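Local coordinates for protein response regulator receiver modulated diguanylate cyclase with PAS/PAC sensor (Desulfovibrio desulfuricans subsp. desulfuricans, PDB 3CG0) that probably receives a phosphoryl signal through its receiver domain, the part described here, to regulate the cyclic di-GMP synthesis expected of its diguanylate cyclase domain, at residues 87-92 with 108-113. Sequence-based numbering, arbitrary orientation.
Sequences FITSSQ and YLAKPV
Phe87 to Thr89 run parallel to Tyr108 to Ala110, joined by three backbone hydrogen bonds. Leu109 N donates to Phe87 O (2.7 Å), and Leu109 O accepts from Thr89 N. Lys111 N donates to Thr89 O (3.0 Å), carrying the pairing one residue past the second strand. Side chains pack on both faces. On one, the flat Phe87 and Tyr108 rings lie side by side under helix 94-101, near parallel at 15° but slid so far that they barely overlap; CD2 of Phe87 meets CE1 of Tyr108 at 3.6 Å. Thr89, beta-branched as suits a strand, brings CG2 to the edge of the Tyr108 ring. Helix 94-101 connects the two strands in a beta-alpha-beta unit of the CheY-like receiver fold, and its Phe97 meets Tyr108 edge-to-face. Tyrosine adds a hydroxyl, which bonds to Glu132 of the second subunit. On the other face, where Leu118 and Ser121 of helix 115-132 meet Leu109, branched Ile88 offers two methyls: CD1 packs on Leu109 CB (4.0 Å), while CG2 of Ile88, anti to the backbone N, touches Lys111 CD (3.7 Å). The long, bent lysine also passes Thr89 O, and NZ forms long, weak ion pairs with Asp61, the predicted phosphorylation site, and Glu16.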
# COMPACT_ATOMS: atom_id res chain seq x y z
N PHE C 87 0.32 -18.39 22.82
CA PHE C 87 0.22 -19.29 23.96
C PHE C 87 0.86 -20.62 23.64
O PHE C 87 0.68 -21.15 22.55
CB PHE C 87 -1.22 -19.54 24.39
CG PHE C 87 -1.80 -18.45 25.22
CD1 PHE C 87 -1.34 -18.20 26.52
CD2 PHE C 87 -2.87 -17.70 24.74
CE1 PHE C 87 -1.90 -17.21 27.27
CE2 PHE C 87 -3.44 -16.70 25.50
CZ PHE C 87 -2.96 -16.44 26.76
N ILE C 88 1.61 -21.14 24.59
CA ILE C 88 2.15 -22.49 24.52
C ILE C 88 1.20 -23.41 25.28
O ILE C 88 0.90 -23.18 26.45
CB ILE C 88 3.58 -22.55 25.12
CG1 ILE C 88 4.50 -21.51 24.45
CG2 ILE C 88 4.15 -23.96 25.01
CD1 ILE C 88 4.65 -21.65 22.92
N THR C 89 0.70 -24.44 24.60
CA THR C 89 -0.37 -25.26 25.17
C THR C 89 0.03 -26.72 25.37
O THR C 89 0.93 -27.23 24.70
CB THR C 89 -1.67 -25.23 24.31
OG1 THR C 89 -1.45 -25.94 23.09
CG2 THR C 89 -2.12 -23.82 24.02
N SER C 90 -0.64 -27.38 26.30
CA SER C 90 -0.60 -28.84 26.40
C SER C 90 -1.98 -29.41 26.69
O SER C 90 -2.46 -30.29 25.98
CB SER C 90 0.39 -29.27 27.47
OG SER C 90 0.12 -28.63 28.71
N SER C 91 -2.62 -28.91 27.75
CA SER C 91 -3.88 -29.47 28.23
C SER C 91 -5.07 -29.06 27.36
O SER C 91 -4.91 -28.38 26.34
CB SER C 91 -4.10 -29.10 29.70
OG SER C 91 -5.20 -29.79 30.27
N GLN C 92 -6.27 -29.48 27.78
CA GLN C 92 -7.49 -29.28 27.00
C GLN C 92 -8.65 -28.66 27.81
O GLN C 92 -9.82 -28.84 27.45
CB GLN C 92 -7.94 -30.63 26.41
CG GLN C 92 -7.34 -30.97 25.05
CD GLN C 92 -8.18 -30.48 23.89
OE1 GLN C 92 -8.30 -29.27 23.65
NE2 GLN C 92 -8.77 -31.41 23.15
N TYR C 108 -2.05 -20.41 19.17
CA TYR C 108 -1.72 -21.39 20.20
C TYR C 108 -0.78 -22.42 19.61
O TYR C 108 -1.02 -22.95 18.52
CB TYR C 108 -2.99 -22.08 20.71
CG TYR C 108 -4.05 -21.13 21.25
CD1 TYR C 108 -4.13 -20.84 22.61
CD2 TYR C 108 -4.98 -20.54 20.39
CE1 TYR C 108 -5.08 -19.97 23.09
CE2 TYR C 108 -5.93 -19.66 20.87
CZ TYR C 108 -5.98 -19.39 22.22
OH TYR C 108 -6.94 -18.53 22.70
N LEU C 109 0.32 -22.68 20.31
CA LEU C 109 1.31 -23.67 19.88
C LEU C 109 1.36 -24.83 20.87
O LEU C 109 1.68 -24.64 22.04
CB LEU C 109 2.70 -23.02 19.75
CG LEU C 109 3.27 -22.75 18.35
CD1 LEU C 109 2.23 -22.72 17.24
CD2 LEU C 109 4.08 -21.47 18.36
N ALA C 110 1.02 -26.03 20.39
CA ALA C 110 1.00 -27.22 21.23
C ALA C 110 2.38 -27.84 21.33
O ALA C 110 3.04 -28.07 20.32
CB ALA C 110 -0.01 -28.22 20.70
N LYS C 111 2.83 -28.11 22.56
CA LYS C 111 4.13 -28.73 22.78
C LYS C 111 4.06 -30.25 22.59
O LYS C 111 3.06 -30.87 22.97
CB LYS C 111 4.72 -28.33 24.15
CG LYS C 111 3.86 -28.65 25.37
CD LYS C 111 3.76 -27.44 26.31
CE LYS C 111 4.99 -27.25 27.18
NZ LYS C 111 4.72 -27.68 28.57
N PRO C 112 5.10 -30.87 21.98
CA PRO C 112 6.35 -30.30 21.44
C PRO C 112 6.13 -29.45 20.19
O PRO C 112 5.49 -29.89 19.23
CB PRO C 112 7.19 -31.54 21.10
CG PRO C 112 6.51 -32.69 21.79
CD PRO C 112 5.07 -32.33 21.80
N VAL C 113 6.65 -28.23 20.25
CA VAL C 113 6.45 -27.23 19.21
C VAL C 113 7.39 -27.53 18.04
O VAL C 113 8.59 -27.71 18.25
CB VAL C 113 6.72 -25.80 19.76
CG1 VAL C 113 6.55 -24.74 18.68
CG2 VAL C 113 5.81 -25.50 20.96